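Chitinase (Paenibacillus sp. FPU-7, PDB 5GZT) probably hydrolyses internal beta-1,4 linkages between N-acetylglucosamine units of chitin and chitodextrins, with two glycoside hydrolase family 18 domains in one chain. Local coordinates at residues Ser466-Leu469 with Thr470-Thr473; Ser952-Leu955 with Asp956-His959; Ile331-Ala334 with Asp335-Lys338. All blocks are in the same frame, centred on the assembly; numbering follows the deposited sequence. Where two conformers were deposited one is given.

In the fold
All three contacts are short-range and lie at the start of a helix, their centres about 28, 35 and 33 Å from the centre of the chain for contacts 1, 2 and 3. Contacts 1 and 2 are equivalent pieces of the two family 18 domains: each has a glutamate at the N-cap paired with a lysine three residues on, and a buried isoleucine four residues after the glutamate. Their centres lie about 61 Å apart on opposite sides of the chain's centre, and both are partly buried against a long helix. Contact 3, in the same domain as contact 1, is a surface contact. There polar capping and an arginine grip predominate, whereas contacts 1 and 2 pack the isoleucine against other aliphatic side chains.

Contact 1 (Ser466-Leu469 with Thr470-Thr473); sequences SVEL and TKIT
The carbonyl plane of Leu469 is approached from its two opposite faces by one residue, Thr473. From one face, Thr473 N donates to Leu469 O at 2.9 Å. Thr473 OG1 comes in from the other face, above the plane, and donates to Leu469 O at 2.6 Å. Two bonds from a single residue thus straddle the acceptor. The threonine hydroxyl is turned back to the preceding helical turn because OG1 sits anti to its own carbonyl carbon, chi1 -67°.

The second flat group, the Glu468 carboxylate, is crossed at a slant by the Lys471 chain. Lys471 NZ stands 3.6 Å from Glu468 OE2, a long salt bridge, and the aliphatic parts meet lower down, with Glu468 CB 3.7 Å from Lys471 CB. The other carboxylate oxygen, OE1, is hydrogen-bonded to Thr430 OG1, so the lysine is the looser of the two partners. Glu468 occupies the N-cap position, and its own O accepts from Ile472 N at 2.6 Å. On the buried side, Ile472 CD1 reaches Leu469 CD2 at 4.3 Å and Val467 CG2 at 4.4 Å, distances that indicate light contact.

These residues hold the N-cap and the whole of the short helix 469-472, which follows helix 461-464 and precedes strand 478-481 in a TIM-barrel domain of family 18. Val467 and Ile472 lean on helix 425-447, at Phe429, Thr430 and Leu433, while Leu469 rests on the loop residues Asn520 and Val522.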
ATOM      1  N   SER B 466       4.437  13.885 -21.641  1.00 42.10           N
ATOM      2  CA  SER B 466       3.616  15.014 -21.248  1.00 36.86           C
ATOM      3  C   SER B 466       3.985  15.563 -19.884  1.00 36.38           C
ATOM      4  O   SER B 466       3.406  16.565 -19.452  1.00 37.60           O
ATOM      5  CB  SER B 466       2.137  14.597 -21.246  1.00 32.96           C
ATOM      6  OG  SER B 466       1.730  14.179 -22.552  1.00 31.69           O
ATOM      7  N   VAL B 467       4.950  14.951 -19.210  1.00 31.09           N
ATOM      8  CA  VAL B 467       5.340  15.399 -17.888  1.00 33.46           C
ATOM      9  C   VAL B 467       6.866  15.356 -17.792  1.00 30.68           C
ATOM     10  O   VAL B 467       7.542  14.812 -18.684  1.00 37.61           O
ATOM     11  CB  VAL B 467       4.702  14.563 -16.731  1.00 38.40           C
ATOM     12  CG1 VAL B 467       3.176  14.507 -16.818  1.00 39.60           C
ATOM     13  CG2 VAL B 467       5.237  13.146 -16.739  1.00 41.29           C
ATOM     14  N   GLU B 468       7.368  15.953 -16.715  1.00 31.10           N
ATOM     15  CA  GLU B 468       8.820  16.191 -16.492  1.00 36.67           C
ATOM     16  C   GLU B 468       9.327  15.311 -15.377  1.00 34.72           C
ATOM     17  O   GLU B 468       9.503  15.737 -14.215  1.00 36.53           O
ATOM     18  CB  GLU B 468       9.112  17.701 -16.232  1.00 37.52           C
ATOM     19  CG  GLU B 468       8.631  18.623 -17.376  1.00 41.80           C
ATOM     20  CD  GLU B 468       8.925  20.136 -17.167  1.00 41.36           C
ATOM     21  OE1 GLU B 468       8.658  20.694 -16.072  1.00 44.24           O
ATOM     22  OE2 GLU B 468       9.417  20.737 -18.144  1.00 42.21           O
ATOM     23  N   LEU B 469       9.551  14.041 -15.730  1.00 40.41           N
ATOM     24  CA  LEU B 469       9.723  13.023 -14.703  1.00 36.82           C
ATOM     25  C   LEU B 469      10.910  13.311 -13.825  1.00 37.17           C
ATOM     26  O   LEU B 469      10.829  13.247 -12.570  1.00 37.25           O
ATOM     27  CB  LEU B 469       9.808  11.599 -15.317  1.00 36.58           C
ATOM     28  CG  LEU B 469       8.544  11.113 -16.018  1.00 38.66           C
ATOM     29  CD1 LEU B 469       8.852   9.891 -16.847  1.00 43.32           C
ATOM     30  CD2 LEU B 469       7.481  10.804 -14.986  1.00 37.23           C
ATOM     31  N   THR B 470      12.025  13.635 -14.475  1.00 38.89           N
ATOM     32  CA  THR B 470      13.261  13.903 -13.751  1.00 35.10           C
ATOM     33  C   THR B 470      13.029  15.140 -12.904  1.00 36.51           C
ATOM     34  O   THR B 470      13.437  15.183 -11.731  1.00 35.01           O
ATOM     35  CB  THR B 470      14.445  14.080 -14.748  1.00 40.92           C
ATOM     36  OG1 THR B 470      14.827  12.785 -15.270  1.00 41.10           O
ATOM     37  CG2 THR B 470      15.654  14.729 -14.046  1.00 40.73           C
ATOM     38  N   LYS B 471      12.303  16.127 -13.464  1.00 36.53           N
ATOM     39  CA  LYS B 471      11.951  17.318 -12.675  1.00 38.74           C
ATOM     40  C   LYS B 471      10.992  17.118 -11.527  1.00 41.09           C
ATOM     41  O   LYS B 471      11.239  17.647 -10.457  1.00 38.22           O
ATOM     42  CB  LYS B 471      11.497  18.456 -13.566  1.00 43.72           C
ATOM     43  CG  LYS B 471      12.620  18.914 -14.490  1.00 48.02           C
ATOM     44  CD  LYS B 471      12.292  20.217 -15.201  1.00 57.33           C
ATOM     45  CE  LYS B 471      12.765  20.175 -16.649  1.00 63.65           C
ATOM     46  NZ  LYS B 471      12.774  21.561 -17.174  1.00 65.94           N
ATOM     47  N   ILE B 472       9.915  16.341 -11.698  1.00 40.92           N
ATOM     48  CA  ILE B 472       8.926  16.222 -10.590  1.00 36.17           C
ATOM     49  C   ILE B 472       9.332  15.237  -9.546  1.00 32.80           C
ATOM     50  O   ILE B 472       8.904  15.315  -8.401  1.00 35.79           O
ATOM     51  CB  ILE B 472       7.514  15.853 -11.105  1.00 42.76           C
ATOM     52  CG1 ILE B 472       7.442  14.445 -11.720  1.00 40.22           C
ATOM     53  CG2 ILE B 472       7.032  16.884 -12.100  1.00 43.27           C
ATOM     54  CD1 ILE B 472       6.246  14.222 -12.641  1.00 43.86           C
ATOM     55  N   THR B 473      10.178  14.289  -9.901  1.00 32.82           N
ATOM     56  CA  THR B 473      10.458  13.180  -8.975  1.00 32.18           C
ATOM     57  C   THR B 473      11.032  13.609  -7.664  1.00 34.62           C
ATOM     58  O   THR B 473      10.687  13.025  -6.618  1.00 37.57           O
ATOM     59  CB  THR B 473      11.333  12.079  -9.666  1.00 34.68           C
ATOM     60  OG1 THR B 473      10.565  11.446 -10.697  1.00 37.68           O
ATOM     61  CG2 THR B 473      11.698  11.019  -8.747  1.00 37.36           C
TER

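Contact 2 (Ser952-Leu955 with Asp956-His959); sequences SVEL and DKIH
An inverse gamma turn centred on Glu954 leads into a helix start where Lys957 N donates to Glu954 O at 2.8 Å, while the bonds from Ile958 N to Glu954 O and to Leu955 O, and from His959 N to Leu955 O, are all weak.

From its N-cap position the Glu954 side chain runs out across Lys957, the two crossing at a slant. Lys957 NZ donates to Glu954 OE2 at 2.9 Å, forming a salt bridge in which the ammonium stands 44° out of the carboxylate plane. Lys957 is extended beyond CG, which lays its CD 3.6 Å from Glu954 CD, so the carboxylate meets methylene groups as well as charge. The remaining oxygen, Glu954 OE1, is held by Thr916 OG1; with both oxygens engaged, rotation of the carboxylate is restricted.

The helix 955-958 lies on the connection from strand 938-943 to its parallel neighbour 964-967 in a family 18 TIM barrel. Its inner side is aliphatic: Val953 CG1, anti to the backbone N at chi1 168°, touches Ile958 CD1 at 3.7 Å, and the two side chains cross at about a right angle. Ile958 also leans on Thr916 and Leu919 of helix 911-933 and on Met965 of strand 964-967.

At the far end, the edge of the His959 ring lies near Leu955 O, with CD2 3.3 Å from that oxygen. In the conformer given for Asp956, one of two deposited, His959 NE2 donates to Asp956 OD1 at 3.0 Å; the carboxylate oxygen lies in the ring plane, although the second conformer leaves the permanence of this bond in doubt.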
ATOM      1  N   SER B 952      -2.168 -24.943  25.348  1.00 22.82           N
ATOM      2  CA  SER B 952      -2.062 -25.556  26.663  1.00 23.87           C
ATOM      3  C   SER B 952      -2.354 -27.067  26.604  1.00 25.33           C
ATOM      4  O   SER B 952      -2.195 -27.730  27.612  1.00 23.39           O
ATOM      5  CB  SER B 952      -3.044 -24.912  27.608  1.00 23.12           C
ATOM      6  OG  SER B 952      -2.729 -23.594  27.931  1.00 22.36           O
ATOM      7  N   VAL B 953      -2.688 -27.590  25.407  1.00 24.02           N
ATOM      8  CA  VAL B 953      -3.093 -28.980  25.192  1.00 21.29           C
ATOM      9  C   VAL B 953      -2.435 -29.494  23.926  1.00 19.38           C
ATOM     10  O   VAL B 953      -2.224 -28.755  23.020  1.00 24.49           O
ATOM     11  CB  VAL B 953      -4.603 -28.978  25.110  1.00 23.08           C
ATOM     12  CG1 VAL B 953      -5.139 -30.267  24.610  1.00 32.12           C
ATOM     13  CG2 VAL B 953      -5.159 -28.724  26.488  1.00 22.39           C
ATOM     14  N   GLU B 954      -2.092 -30.748  23.858  1.00 17.06           N
ATOM     15  CA  GLU B 954      -1.469 -31.312  22.691  1.00 18.07           C
ATOM     16  C   GLU B 954      -2.540 -31.875  21.748  1.00 17.35           C
ATOM     17  O   GLU B 954      -2.685 -33.072  21.637  1.00 16.81           O
ATOM     18  CB  GLU B 954      -0.469 -32.370  23.062  1.00 18.37           C
ATOM     19  CG  GLU B 954       0.465 -31.876  24.151  1.00 21.62           C
ATOM     20  CD  GLU B 954       1.586 -32.855  24.457  1.00 22.27           C
ATOM     21  OE1 GLU B 954       1.374 -33.975  25.048  1.00 20.74           O
ATOM     22  OE2 GLU B 954       2.714 -32.502  24.092  1.00 24.25           O
ATOM     23  N   LEU B 955      -3.255 -30.982  21.062  1.00 16.66           N
ATOM     24  CA  LEU B 955      -4.327 -31.423  20.195  1.00 19.06           C
ATOM     25  C   LEU B 955      -3.939 -32.482  19.216  1.00 19.69           C
ATOM     26  O   LEU B 955      -4.682 -33.519  19.049  1.00 18.07           O
ATOM     27  CB  LEU B 955      -5.038 -30.274  19.484  1.00 18.88           C
ATOM     28  CG  LEU B 955      -5.735 -29.263  20.361  1.00 18.82           C
ATOM     29  CD1 LEU B 955      -6.263 -28.140  19.501  1.00 18.78           C
ATOM     30  CD2 LEU B 955      -6.844 -29.794  21.242  1.00 20.78           C
ATOM     31  N   ASP B 956      -2.765 -32.322  18.604  1.00 18.74           N
ATOM     32  CA  ASP B 956      -2.410 -33.352  17.614  0.50 18.27           C
ATOM     33  C   ASP B 956      -2.015 -34.662  18.268  1.00 19.46           C
ATOM     34  O   ASP B 956      -2.077 -35.684  17.584  1.00 18.55           O
ATOM     35  CB  ASP B 956      -1.341 -32.869  16.619  0.50 18.91           C
ATOM     36  CG  ASP B 956      -1.348 -33.644  15.327  0.50 18.80           C
ATOM     37  OD1 ASP B 956      -2.322 -34.341  14.889  0.50 19.34           O
ATOM     38  OD2 ASP B 956      -0.312 -33.606  14.723  0.50 19.13           O
ATOM     39  N   LYS B 957      -1.710 -34.714  19.592  1.00 18.24           N
ATOM     40  CA  LYS B 957      -1.330 -35.990  20.161  1.00 16.98           C
ATOM     41  C   LYS B 957      -2.526 -36.649  20.858  1.00 16.20           C
ATOM     42  O   LYS B 957      -2.420 -37.830  21.158  1.00 16.19           O
ATOM     43  CB  LYS B 957      -0.198 -35.870  21.207  1.00 20.34           C
ATOM     44  CG  LYS B 957       1.135 -35.318  20.631  1.00 23.25           C
ATOM     45  CD  LYS B 957       2.150 -35.097  21.727  1.00 25.71           C
ATOM     46  CE  LYS B 957       3.413 -34.417  21.204  1.00 33.81           C
ATOM     47  NZ  LYS B 957       4.374 -34.176  22.350  1.00 36.61           N
ATOM     48  N   ILE B 958      -3.593 -35.910  21.131  1.00 13.73           N
ATOM     49  CA  ILE B 958      -4.654 -36.508  21.950  1.00 16.54           C
ATOM     50  C   ILE B 958      -5.835 -37.095  21.174  1.00 17.61           C
ATOM     51  O   ILE B 958      -6.544 -37.956  21.716  1.00 16.28           O
ATOM     52  CB  ILE B 958      -5.135 -35.610  23.020  1.00 14.66           C
ATOM     53  CG1 ILE B 958      -5.800 -34.403  22.471  1.00 14.76           C
ATOM     54  CG2 ILE B 958      -3.995 -35.219  23.979  1.00 16.18           C
ATOM     55  CD1 ILE B 958      -6.382 -33.574  23.571  1.00 14.88           C
ATOM     56  N   HIS B 959      -6.050 -36.614  19.932  1.00 16.54           N
ATOM     57  CA  HIS B 959      -7.193 -37.029  19.127  1.00 15.62           C
ATOM     58  C   HIS B 959      -7.294 -38.452  18.909  1.00 14.86           C
ATOM     59  O   HIS B 959      -8.427 -38.983  18.922  1.00 14.46           O
ATOM     60  CB  HIS B 959      -7.436 -36.212  17.813  1.00 16.13           C
ATOM     61  CG  HIS B 959      -6.364 -36.365  16.805  1.00 16.12           C
ATOM     62  ND1 HIS B 959      -6.270 -37.452  15.969  1.00 16.37           N
ATOM     63  CD2 HIS B 959      -5.323 -35.557  16.505  1.00 17.01           C
ATOM     64  CE1 HIS B 959      -5.176 -37.337  15.227  1.00 17.11           C
ATOM     65  NE2 HIS B 959      -4.615 -36.162  15.508  1.00 18.03           N
TER

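Contact 3 (Ile331-Ala334 with Asp335-Lys338); sequences ITEA and DRIK
Glu333 and Arg336 cross at about a right angle, and the arginine takes the carboxylate side-on with two nitrogens directed at a single oxygen. Arg336 NH2 donates to Glu333 OE1 at 2.9 Å and Arg336 NE to the same Glu333 OE1 at 3.1 Å. The oxygen lies in the guanidinium plane, yet both donors approach from one face of the carboxylate, whose plane is turned 53° from that of the guanidinium. To reach this place the Glu333 chain bends at chi2, the turn about CB-CG (61°). Its other oxygen, OE2, makes a salt bridge to Arg340 NH1.

One face of the guanidinium lies over the backbone: Thr332 O stands 3.8 Å from its plane, above the centre. Arg336 NH1 makes a weak bond to Ile331 O and a further one to Asp328 O, while a water at the edge accepts from Arg336 NH2 at 2.8 Å. Together these contacts should restrict the rotation of the flat group, although the site is at the surface. Ile331 supplies the apolar side; its CD1 lies 3.7 Å from Asp335 CB and comes close to Arg336 CG as well.

Thr332 and Asp335 cross obliquely and exchange bonds. Asp335 N donates to Thr332 OG1 at 2.9 Å, the hydroxyl being placed between its backbone N and carbonyl carbon. In return Thr332 N donates to Asp335 OD2 at 3.1 Å in a nearly straight bond, 172°, that meets the carboxylate from above its plane. This reciprocal pair is a capping box, with Thr332 as N-cap of helix 333-340.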
ATOM      1  N   ILE B 331     -27.069   8.834 -15.943  1.00 44.72           N
ATOM      2  CA  ILE B 331     -27.650   8.050 -14.883  1.00 41.60           C
ATOM      3  C   ILE B 331     -29.076   8.552 -14.614  1.00 38.53           C
ATOM      4  O   ILE B 331     -29.595   9.438 -15.339  1.00 33.38           O
ATOM      5  CB  ILE B 331     -26.713   8.073 -13.661  1.00 38.80           C
ATOM      6  CG1 ILE B 331     -26.474   9.529 -13.173  1.00 37.56           C
ATOM      7  CG2 ILE B 331     -25.414   7.346 -14.052  1.00 45.00           C
ATOM      8  CD1 ILE B 331     -25.650   9.707 -11.887  1.00 31.31           C
ATOM      9  N   THR B 332     -29.720   7.973 -13.607  1.00 34.13           N
ATOM     10  CA  THR B 332     -31.108   8.379 -13.329  1.00 31.00           C
ATOM     11  C   THR B 332     -31.157   9.514 -12.383  1.00 32.10           C
ATOM     12  O   THR B 332     -30.169   9.823 -11.691  1.00 30.99           O
ATOM     13  CB  THR B 332     -31.900   7.268 -12.702  1.00 29.11           C
ATOM     14  OG1 THR B 332     -31.412   7.004 -11.397  1.00 23.31           O
ATOM     15  CG2 THR B 332     -31.778   6.023 -13.590  1.00 30.42           C
ATOM     16  N   GLU B 333     -32.316  10.176 -12.340  1.00 32.62           N
ATOM     17  CA  GLU B 333     -32.486  11.237 -11.376  1.00 32.57           C
ATOM     18  C   GLU B 333     -32.200  10.706  -9.960  1.00 29.22           C
ATOM     19  O   GLU B 333     -31.541  11.367  -9.161  1.00 30.96           O
ATOM     20  CB  GLU B 333     -33.903  11.856 -11.479  1.00 38.57           C
ATOM     21  CG  GLU B 333     -34.126  13.071 -10.609  1.00 39.89           C
ATOM     22  CD  GLU B 333     -33.176  14.215 -10.954  1.00 42.26           C
ATOM     23  OE1 GLU B 333     -32.683  14.271 -12.096  1.00 46.88           O
ATOM     24  OE2 GLU B 333     -32.929  15.064 -10.072  1.00 54.14           O
ATOM     25  N   ALA B 334     -32.674   9.505  -9.631  1.00 26.19           N
ATOM     26  CA  ALA B 334     -32.454   8.983  -8.262  1.00 26.72           C
ATOM     27  C   ALA B 334     -30.955   8.736  -8.036  1.00 26.50           C
ATOM     28  O   ALA B 334     -30.455   8.895  -6.928  1.00 27.35           O
ATOM     29  CB  ALA B 334     -33.233   7.681  -8.059  1.00 26.58           C
ATOM     30  N   ASP B 335     -30.271   8.297  -9.089  1.00 27.70           N
ATOM     31  CA  ASP B 335     -28.783   8.142  -9.007  1.00 34.68           C
ATOM     32  C   ASP B 335     -28.118   9.523  -8.709  1.00 32.60           C
ATOM     33  O   ASP B 335     -27.250   9.609  -7.852  1.00 36.50           O
ATOM     34  CB  ASP B 335     -28.181   7.538 -10.302  1.00 30.96           C
ATOM     35  CG  ASP B 335     -28.575   6.113 -10.547  1.00 27.20           C
ATOM     36  OD1 ASP B 335     -28.867   5.311  -9.622  1.00 31.91           O
ATOM     37  OD2 ASP B 335     -28.565   5.782 -11.736  1.00 31.04           O
ATOM     38  N   ARG B 336     -28.552  10.590  -9.377  1.00 32.49           N
ATOM     39  CA  ARG B 336     -27.975  11.930  -9.105  1.00 30.42           C
ATOM     40  C   ARG B 336     -28.237  12.397  -7.707  1.00 32.34           C
ATOM     41  O   ARG B 336     -27.355  12.974  -7.024  1.00 39.12           O
ATOM     42  CB  ARG B 336     -28.469  12.985 -10.104  1.00 31.26           C
ATOM     43  CG  ARG B 336     -27.918  12.805 -11.510  1.00 34.96           C
ATOM     44  CD  ARG B 336     -28.359  13.929 -12.436  1.00 35.99           C
ATOM     45  NE  ARG B 336     -29.737  13.675 -12.906  1.00 35.49           N
ATOM     46  CZ  ARG B 336     -30.085  12.888 -13.927  1.00 34.97           C
ATOM     47  NH1 ARG B 336     -29.197  12.260 -14.669  1.00 36.02           N
ATOM     48  NH2 ARG B 336     -31.362  12.707 -14.199  1.00 43.96           N
ATOM     49  N   ILE B 337     -29.421  12.104  -7.227  1.00 32.73           N
ATOM     50  CA  ILE B 337     -29.759  12.474  -5.854  1.00 35.47           C
ATOM     51  C   ILE B 337     -28.816  11.797  -4.859  1.00 34.50           C
ATOM     52  O   ILE B 337     -28.363  12.448  -3.938  1.00 34.87           O
ATOM     53  CB  ILE B 337     -31.242  12.159  -5.512  1.00 34.87           C
ATOM     54  CG1 ILE B 337     -32.160  13.110  -6.328  1.00 39.77           C
ATOM     55  CG2 ILE B 337     -31.490  12.263  -3.992  1.00 33.81           C
ATOM     56  CD1 ILE B 337     -33.638  12.715  -6.362  1.00 41.14           C
ATOM     57  N   LYS B 338     -28.546  10.508  -5.021  1.00 35.87           N
ATOM     58  CA  LYS B 338     -27.567   9.804  -4.154  1.00 35.20           C
ATOM     59  C   LYS B 338     -26.173  10.481  -4.230  1.00 30.44           C
ATOM     60  O   LYS B 338     -25.574  10.755  -3.198  1.00 31.44           O
ATOM     61  CB  LYS B 338     -27.474   8.321  -4.517  1.00 42.19           C
ATOM     62  CG  LYS B 338     -26.822   7.436  -3.458  1.00 53.34           C
ATOM     63  CD  LYS B 338     -26.459   6.021  -3.984  1.00 63.18           C
ATOM     64  CE  LYS B 338     -24.925   5.777  -4.149  1.00 70.84           C
ATOM     65  NZ  LYS B 338     -24.090   6.824  -4.893  1.00 65.67           N
TER
HETATM   66  O   HOH W   1     -32.321  11.085 -16.203  1.00 45.97           O